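Local atomic coordinates of acyl-CoA synthetase (AMP-forming)/AMP-acid ligase II-like protein (Dyadobacter fermentans, PDB entry 4GS5), a protein that probably activates medium-chain fatty acids or related carboxylic acids with ATP as acyl-adenylates and then joins them to coenzyme A. Residues 264-269 / 282-287; 133-138 / 162-167; 202-207 / 218-223. All blocks are in the same frame, centred on the assembly; numbering follows the deposited sequence.

In the fold
The three contacts follow one another along the chain in the order 2, 3, 1, and none touches another. Contact 2 packs helices 131-139 and 162-169, each the next helix after its strand, 126-129 and 153-155, which run parallel. Contact 3 brings strand 202-204 and the loop after it against strand 217-221, about 28 Å from contact 2 between centres. Contact 1 lies about 34 Å from each of the others, where helix 262-276 covers a separate three-stranded sheet. This spacing is consistent with the build of adenylate-forming enzymes, in which a large N-terminal domain, here holding contacts 2 and 3, precedes a small C-terminal one, here holding contact 1.

Contact 1: residues 264-269 / 282-287; sequences QIDQRI and FFCWWE. With EDO (1,2-ethanediol), chain P.
Apolar packing between helix 264-269 and strand 282-287 runs through Ile-269, whose two branches go to different partners. CG2, anti to its own backbone N, comes obliquely to the Phe-282 ring and lies 3.5 Å from CE1. The other branch brings Ile-269 CD1 to 3.2 Å from Cys-284 SG, a tight approach, and Ile-265 CG2 adds a looser one at 3.7 Å from the same sulfur. The Phe-282 ring also presents its rim to the helix backbone: Asp-266 O lies in the ring plane, 3.6 Å from CZ. With chi1 at 74°, CG sits between the backbone N and the carbonyl carbon; water 2, donating to Phe-282 O, lies over one ring face, offset toward its rim. Were a serine to replace Phe-282, Ile-269 CG2 would probably lose its aromatic partner and a gap would open beside the Asp-266 carbonyl and the stacked ring of Phe-273.

Polar contacts gather on the Asp-266 carboxylate. Cys-284 N donates to Asp-266 OD1 at 2.7 Å with an N-H...O angle of 148°, although OD1 is modelled too close to Cys-284 CB, so its exact place is doubtful. Water 1 gives one hydrogen to Asp-266 OD2, at 2.6 Å, and another to Cys-284 O, bridging helix and strand beside the direct bond. At the strand's start a 1,2-ethanediol, probably from the crystallisation liquor, accepts from Phe-282 N through O1 and donates back to Phe-282 O.

The local axes approach to 7.9 Å at 140°, while Phe-283 and Trp-285 point away from helix 264-269, and their side chains touch helix 345-351. Helices on both faces of a small sheet are consistent with the alpha/beta C-terminal domain of the AMP-binding ligases.

Contact 2: residues 133-138 / 162-167; sequences QLQSIL and HALAMQ
Leu-164 CD1 is the point on which the buried, wholly apolar part of this contact converges. It lies 4.0 Å from Leu-138 CD1 and 4.1 Å from Gln-135 CB, and Leu-134 CG stands a little farther off, at 4.5 Å from the same methyl. Leu-164 CG is anti to the backbone N (chi1 173°), and the side chain reaches toward helix 133-138, meeting Leu-138 at about a right angle. Leu-134 and Leu-164 are buried: Leu-134 continues down onto Met-129 of strand 126-129, and Leu-164 also touches Pro-131 at the start of the partner helix. These are two neighbouring helices on one side of the parallel sheet in the N-terminal domain of an AMP-binding enzyme, each the next helix after its strand. Their local axes stay 10.8 Å apart and are inclined at 64°, so side chains rather than backbones make the contact.

On the partly exposed side the contact is mixed in character. Gln-167 extends beyond CG to meet Leu-138 from the opposite direction, and its NE2 nevertheless makes the nearest approach between the segments, 3.7 Å from Leu-138 CB, a van der Waals contact of a polar group with an aliphatic one. The same glutamine touches Glu-139, one residue beyond segment 133-138. Gln-135 contributes its CB; two conformers are modelled, so the placing of its amide is doubtful.

Contact 3: residues 202-207 / 218-223; sequences YVFLPG and LHISGA. With EDO (1,2-ethanediol), chain X.
Phe-204 reaches from strand 202-204 toward strand 218-221 and meets both Leu-218 and Ile-220. From CB, which points toward the other strand, the chain turns to CG anti to the carbonyl carbon (chi1 -72°), carrying the ring across the 9.7 Å that separates the CA atoms of Phe-204 and Ile-220. Farther along the ring, CE1 touches two aliphatic groups: Ile-220 CG2 at 4.0 Å, approached obliquely, and Leu-218 CD1 at 4.1 Å. The tip, Phe-204 CZ, comes closer, 3.6 Å from Leu-218 CD1, and that methyl lies near the ring plane, at the edge. Leu-218 arrives from the opposite direction, and its CD1 alone abuts the rim at the end of the phenyl group. The flat ring also stacks with Tyr-210 and meets Phe-243.

Farther along, the two segments draw together at their glycines. Gly-207 O lies 3.8 Å from Gly-222 CA; a beta carbon on Gly-222 would point at the other segment and fall 3.0 Å from Gly-207 O, which would be tight. Water 3 links the segments, donating to Gly-207 O at 2.7 Å and accepting from Ala-223 N at 3.0 Å. Gly-207 has a positive phi of 93°, and with its psi a beta carbon there would press on Pro-206 O. That carbonyl receives a hydrogen bond from O2 of a 1,2-ethanediol, probably left by the crystallisation liquor.

Strands 242-248 and 230-238 come between 202-204 and 217-221 in strand order, yet Phe-204 reaches Leu-218 and Ile-220 directly. Such contact between strands that are not neighbours suggests that these strands curl round a shared apolar interior, consistent with the distorted beta-barrel subdomain in the N-terminal domain of adenylate-forming enzymes.

Contact 1: residues 264-269 / 282-287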
# COMPACT_ATOMS: atom_id res chain seq x y z
N GLN A 264 -4.19 -18.78 5.36
CA GLN A 264 -5.46 -19.09 4.69
C GLN A 264 -5.76 -20.58 4.77
O GLN A 264 -6.90 -20.98 5.03
CB GLN A 264 -5.45 -18.63 3.23
CG GLN A 264 -5.49 -17.13 3.08
CD GLN A 264 -5.56 -16.69 1.63
OE1 GLN A 264 -5.61 -17.52 0.71
NE2 GLN A 264 -5.57 -15.37 1.42
N ILE A 265 -4.76 -21.40 4.53
CA ILE A 265 -4.98 -22.84 4.65
C ILE A 265 -5.28 -23.18 6.11
O ILE A 265 -6.12 -24.05 6.40
CB ILE A 265 -3.82 -23.69 4.04
CG1 ILE A 265 -4.26 -25.14 3.92
CG2 ILE A 265 -2.54 -23.57 4.82
CD1 ILE A 265 -5.33 -25.34 2.87
N ASP A 266 -4.64 -22.47 7.04
CA ASP A 266 -4.89 -22.67 8.47
C ASP A 266 -6.36 -22.42 8.81
O ASP A 266 -6.97 -23.19 9.56
CB ASP A 266 -4.01 -21.75 9.32
CG ASP A 266 -2.69 -22.39 9.70
OD1 ASP A 266 -2.50 -23.59 9.42
OD2 ASP A 266 -1.84 -21.69 10.30
N GLN A 267 -6.94 -21.35 8.25
CA GLN A 267 -8.34 -21.01 8.52
C GLN A 267 -9.26 -22.12 8.02
O GLN A 267 -10.24 -22.46 8.67
CB GLN A 267 -8.75 -19.67 7.88
CG GLN A 267 -7.93 -18.46 8.34
CD GLN A 267 -8.38 -17.15 7.67
OE1 GLN A 267 -9.26 -17.15 6.81
NE2 GLN A 267 -7.78 -16.04 8.09
N ARG A 268 -8.94 -22.66 6.85
CA ARG A 268 -9.70 -23.78 6.29
C ARG A 268 -9.63 -25.06 7.13
O ARG A 268 -10.63 -25.74 7.32
CB ARG A 268 -9.24 -24.07 4.85
CG ARG A 268 -9.79 -23.06 3.87
CD ARG A 268 -9.16 -23.16 2.49
NE ARG A 268 -9.51 -21.99 1.68
CZ ARG A 268 -10.67 -21.83 1.06
NH1 ARG A 268 -11.60 -22.77 1.13
NH2 ARG A 268 -10.91 -20.73 0.35
N ILE A 269 -8.44 -25.37 7.64
CA ILE A 269 -8.30 -26.50 8.55
C ILE A 269 -8.96 -26.25 9.91
O ILE A 269 -9.50 -27.17 10.53
CB ILE A 269 -6.82 -26.85 8.74
CG1 ILE A 269 -6.32 -27.56 7.48
CG2 ILE A 269 -6.63 -27.72 9.96
CD1 ILE A 269 -4.83 -27.59 7.36
N PHE A 282 -2.76 -26.25 16.60
CA PHE A 282 -2.12 -26.74 15.39
C PHE A 282 -1.63 -25.56 14.57
O PHE A 282 -2.06 -24.42 14.78
CB PHE A 282 -3.13 -27.53 14.55
CG PHE A 282 -4.14 -26.65 13.86
CD1 PHE A 282 -3.93 -26.21 12.56
CD2 PHE A 282 -5.27 -26.21 14.53
CE1 PHE A 282 -4.84 -25.37 11.92
CE2 PHE A 282 -6.19 -25.36 13.91
CZ PHE A 282 -5.97 -24.94 12.60
N PHE A 283 -0.75 -25.83 13.62
CA PHE A 283 -0.42 -24.84 12.61
C PHE A 283 0.08 -25.55 11.36
O PHE A 283 0.78 -26.58 11.44
CB PHE A 283 0.60 -23.80 13.11
CG PHE A 283 1.93 -24.38 13.55
CD1 PHE A 283 2.98 -24.52 12.64
CD2 PHE A 283 2.12 -24.79 14.86
CE1 PHE A 283 4.19 -25.05 13.03
CE2 PHE A 283 3.34 -25.34 15.26
CZ PHE A 283 4.38 -25.46 14.35
N CYS A 284 -0.31 -25.03 10.21
CA CYS A 284 0.26 -25.49 8.96
C CYS A 284 1.68 -24.96 8.85
O CYS A 284 1.99 -23.87 9.33
CB CYS A 284 -0.59 -25.02 7.78
SG CYS A 284 -2.08 -25.99 7.62
N TRP A 285 2.53 -25.75 8.21
CA TRP A 285 3.90 -25.35 7.99
C TRP A 285 4.38 -26.01 6.71
O TRP A 285 3.57 -26.45 5.89
CB TRP A 285 4.77 -25.77 9.18
CG TRP A 285 6.04 -24.99 9.33
CD1 TRP A 285 7.32 -25.49 9.33
CD2 TRP A 285 6.16 -23.57 9.53
NE1 TRP A 285 8.22 -24.47 9.50
CE2 TRP A 285 7.54 -23.28 9.63
CE3 TRP A 285 5.24 -22.53 9.64
CZ2 TRP A 285 8.02 -21.98 9.83
CZ3 TRP A 285 5.72 -21.23 9.84
CH2 TRP A 285 7.09 -20.97 9.94
N TRP A 286 5.69 -26.07 6.51
CA TRP A 286 6.21 -26.64 5.26
C TRP A 286 7.59 -27.22 5.47
O TRP A 286 8.26 -26.93 6.46
CB TRP A 286 6.27 -25.58 4.17
CG TRP A 286 7.21 -24.49 4.51
CD1 TRP A 286 6.93 -23.37 5.26
CD2 TRP A 286 8.59 -24.39 4.15
NE1 TRP A 286 8.05 -22.59 5.38
CE2 TRP A 286 9.09 -23.19 4.71
CE3 TRP A 286 9.46 -25.21 3.42
CZ2 TRP A 286 10.42 -22.79 4.56
CZ3 TRP A 286 10.78 -24.81 3.27
CH2 TRP A 286 11.25 -23.60 3.84
N GLU A 287 8.01 -28.04 4.52
CA GLU A 287 9.39 -28.51 4.56
C GLU A 287 9.92 -28.64 3.15
O GLU A 287 9.15 -28.71 2.19
CB GLU A 287 9.51 -29.83 5.33
CG GLU A 287 8.77 -30.99 4.71
CD GLU A 287 8.97 -32.27 5.50
OE1 GLU A 287 8.04 -32.66 6.24
OE2 GLU A 287 10.06 -32.88 5.39
C1 EDO P . -3.99 -22.05 17.34
O1 EDO P . -4.23 -23.41 16.94
C2 EDO P . -3.30 -22.00 18.69
O2 EDO P . -4.23 -22.50 19.65
O HOH W 1 0.70 -21.63 10.01
O HOH W 2 -3.29 -22.25 13.28

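Contact 2: residues 133-138 / 162-167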
# COMPACT_ATOMS: atom_id res chain seq x y z
N GLN A 133 -11.78 9.75 1.21
CA GLN A 133 -12.21 11.04 0.67
C GLN A 133 -13.02 10.88 -0.61
O GLN A 133 -14.00 11.60 -0.83
CB GLN A 133 -11.04 11.99 0.46
CG GLN A 133 -10.53 12.61 1.76
CD GLN A 133 -9.27 13.41 1.55
OE1 GLN A 133 -8.33 12.95 0.90
NE2 GLN A 133 -9.23 14.63 2.09
N LEU A 134 -12.62 9.94 -1.46
CA LEU A 134 -13.36 9.74 -2.70
C LEU A 134 -14.70 9.09 -2.39
O LEU A 134 -15.72 9.40 -3.00
CB LEU A 134 -12.57 8.86 -3.68
CG LEU A 134 -13.27 8.55 -5.00
CD1 LEU A 134 -13.63 9.85 -5.72
CD2 LEU A 134 -12.35 7.67 -5.86
N GLN A 135 -14.71 8.17 -1.44
CA GLN A 135 -15.96 7.50 -1.08
C GLN A 135 -16.95 8.51 -0.50
O GLN A 135 -18.15 8.39 -0.71
CB GLN A 135 -15.70 6.37 -0.08
CG GLN A 135 -16.81 5.31 -0.03
CD GLN A 135 -17.91 5.63 0.96
OE1 GLN A 135 -17.78 6.54 1.78
NE2 GLN A 135 -19.01 4.88 0.89
N SER A 136 -16.43 9.49 0.24
CA SER A 136 -17.27 10.51 0.88
C SER A 136 -17.93 11.38 -0.17
O SER A 136 -19.11 11.69 -0.09
CB SER A 136 -16.45 11.42 1.81
OG SER A 136 -16.20 10.80 3.05
N ILE A 137 -17.14 11.81 -1.15
CA ILE A 137 -17.66 12.57 -2.27
C ILE A 137 -18.78 11.81 -2.98
O ILE A 137 -19.81 12.37 -3.31
CB ILE A 137 -16.56 12.89 -3.29
CG1 ILE A 137 -15.60 13.93 -2.72
CG2 ILE A 137 -17.17 13.34 -4.61
CD1 ILE A 137 -14.34 14.12 -3.56
N LEU A 138 -18.56 10.51 -3.19
CA LEU A 138 -19.53 9.67 -3.88
C LEU A 138 -20.81 9.39 -3.08
O LEU A 138 -21.86 9.12 -3.67
CB LEU A 138 -18.88 8.34 -4.28
CG LEU A 138 -17.81 8.47 -5.35
CD1 LEU A 138 -16.93 7.22 -5.39
CD2 LEU A 138 -18.48 8.73 -6.70
N HIS A 162 -13.59 -3.43 -1.73
CA HIS A 162 -14.37 -3.95 -2.86
C HIS A 162 -15.49 -3.01 -3.31
O HIS A 162 -15.63 -2.74 -4.51
CB HIS A 162 -14.92 -5.33 -2.54
CG HIS A 162 -15.47 -6.05 -3.74
ND1 HIS A 162 -16.79 -6.45 -3.83
CD2 HIS A 162 -14.88 -6.43 -4.89
CE1 HIS A 162 -16.98 -7.05 -4.99
NE2 HIS A 162 -15.84 -7.06 -5.65
N ALA A 163 -16.29 -2.51 -2.37
CA ALA A 163 -17.36 -1.57 -2.71
C ALA A 163 -16.87 -0.27 -3.37
O ALA A 163 -17.49 0.23 -4.31
CB ALA A 163 -18.23 -1.27 -1.48
N LEU A 164 -15.76 0.29 -2.89
CA LEU A 164 -15.26 1.50 -3.51
C LEU A 164 -14.63 1.15 -4.87
O LEU A 164 -14.76 1.90 -5.84
CB LEU A 164 -14.27 2.23 -2.58
CG LEU A 164 -13.55 3.43 -3.20
CD1 LEU A 164 -14.53 4.51 -3.60
CD2 LEU A 164 -12.44 4.02 -2.28
N ALA A 165 -13.99 -0.00 -4.97
CA ALA A 165 -13.43 -0.43 -6.25
C ALA A 165 -14.54 -0.57 -7.32
O ALA A 165 -14.37 -0.13 -8.46
CB ALA A 165 -12.67 -1.74 -6.09
N MSE A 166 -15.67 -1.14 -6.94
CA MSE A 166 -16.81 -1.26 -7.86
C MSE A 166 -17.36 0.10 -8.32
O MSE A 166 -17.72 0.26 -9.49
CB MSE A 166 -17.94 -2.09 -7.25
CG MSE A 166 -17.61 -3.58 -7.10
SE MSE A 166 -17.59 -4.52 -8.80
CE MSE A 166 -16.11 -5.75 -8.47
N GLN A 167 -17.43 1.06 -7.41
CA GLN A 167 -17.83 2.44 -7.74
C GLN A 167 -16.85 3.15 -8.68
O GLN A 167 -17.27 3.87 -9.60
CB GLN A 167 -17.95 3.28 -6.47
CG GLN A 167 -19.28 3.12 -5.73
CD GLN A 167 -19.33 3.94 -4.45
OE1 GLN A 167 -18.59 3.69 -3.50
NE2 GLN A 167 -20.21 4.93 -4.42

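Contact 3: residues 202-207 / 218-223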
# COMPACT_ATOMS: atom_id res chain seq x y z
N TYR A 202 0.93 -2.97 -10.33
CA TYR A 202 1.48 -1.64 -10.12
C TYR A 202 2.57 -1.45 -11.17
O TYR A 202 3.52 -2.22 -11.22
CB TYR A 202 2.08 -1.54 -8.72
CG TYR A 202 1.07 -1.57 -7.58
CD1 TYR A 202 0.43 -0.41 -7.15
CD2 TYR A 202 0.81 -2.75 -6.90
CE1 TYR A 202 -0.47 -0.44 -6.08
CE2 TYR A 202 -0.09 -2.79 -5.83
CZ TYR A 202 -0.72 -1.64 -5.43
OH TYR A 202 -1.61 -1.70 -4.38
N VAL A 203 2.45 -0.41 -11.99
CA VAL A 203 3.44 -0.13 -13.02
C VAL A 203 4.48 0.86 -12.50
O VAL A 203 4.15 1.96 -12.06
CB VAL A 203 2.78 0.42 -14.29
CG1 VAL A 203 3.81 0.71 -15.38
CG2 VAL A 203 1.71 -0.57 -14.81
N PHE A 204 5.75 0.45 -12.52
CA PHE A 204 6.85 1.28 -12.02
C PHE A 204 6.95 2.64 -12.71
O PHE A 204 6.93 2.73 -13.93
CB PHE A 204 8.18 0.54 -12.16
CG PHE A 204 8.34 -0.62 -11.20
CD1 PHE A 204 8.48 -0.38 -9.82
CD2 PHE A 204 8.32 -1.93 -11.66
CE1 PHE A 204 8.61 -1.44 -8.93
CE2 PHE A 204 8.45 -3.01 -10.77
CZ PHE A 204 8.61 -2.77 -9.41
N LEU A 205 7.06 3.70 -11.91
CA LEU A 205 7.30 5.04 -12.43
C LEU A 205 8.68 5.11 -13.10
O LEU A 205 9.58 4.36 -12.75
CB LEU A 205 7.23 6.06 -11.29
CG LEU A 205 5.84 6.28 -10.70
CD1 LEU A 205 5.93 7.05 -9.38
CD2 LEU A 205 4.96 7.00 -11.69
N PRO A 206 8.84 6.02 -14.07
CA PRO A 206 10.12 6.10 -14.77
C PRO A 206 11.23 6.55 -13.81
O PRO A 206 10.99 7.37 -12.94
CB PRO A 206 9.87 7.17 -15.83
CG PRO A 206 8.82 8.07 -15.21
CD PRO A 206 7.95 7.16 -14.37
N GLY A 207 12.43 5.99 -13.97
CA GLY A 207 13.55 6.38 -13.14
C GLY A 207 13.72 5.49 -11.93
O GLY A 207 14.72 5.60 -11.21
N LEU A 218 10.34 -7.33 -3.12
CA LEU A 218 10.68 -6.17 -3.94
C LEU A 218 11.72 -5.27 -3.29
O LEU A 218 11.63 -4.92 -2.10
CB LEU A 218 9.42 -5.35 -4.20
CG LEU A 218 9.54 -4.10 -5.09
CD1 LEU A 218 9.98 -4.48 -6.51
CD2 LEU A 218 8.20 -3.37 -5.14
N HIS A 219 12.73 -4.90 -4.07
CA HIS A 219 13.55 -3.75 -3.68
C HIS A 219 13.54 -2.69 -4.78
O HIS A 219 13.42 -3.00 -5.97
CB HIS A 219 14.97 -4.17 -3.32
CG HIS A 219 15.71 -4.82 -4.45
ND1 HIS A 219 16.14 -4.12 -5.56
CD2 HIS A 219 16.09 -6.10 -4.64
CE1 HIS A 219 16.75 -4.95 -6.38
NE2 HIS A 219 16.75 -6.16 -5.85
N ILE A 220 13.66 -1.43 -4.38
CA ILE A 220 13.66 -0.34 -5.34
C ILE A 220 14.75 0.68 -5.02
O ILE A 220 15.21 0.79 -3.87
CB ILE A 220 12.28 0.38 -5.46
CG1 ILE A 220 11.87 1.01 -4.13
CG2 ILE A 220 11.17 -0.60 -5.96
CD1 ILE A 220 11.28 0.03 -3.12
N SER A 221 15.17 1.42 -6.04
CA SER A 221 16.15 2.47 -5.88
C SER A 221 15.97 3.49 -7.01
O SER A 221 15.44 3.16 -8.06
CB SER A 221 17.58 1.92 -5.87
OG SER A 221 17.97 1.47 -7.16
N GLY A 222 16.42 4.72 -6.77
CA GLY A 222 16.30 5.81 -7.73
C GLY A 222 16.77 7.12 -7.12
O GLY A 222 17.20 7.16 -5.97
N ALA A 223 16.69 8.21 -7.88
CA ALA A 223 16.96 9.52 -7.32
C ALA A 223 16.06 9.75 -6.10
O ALA A 223 16.50 10.38 -5.13
CB ALA A 223 16.76 10.62 -8.35
C1 EDO X . 11.09 11.23 -15.30
O1 EDO X . 10.26 12.36 -15.54
C2 EDO X . 11.18 11.02 -13.79
O2 EDO X . 12.01 9.89 -13.49
O HOH W 3 15.49 8.13 -10.58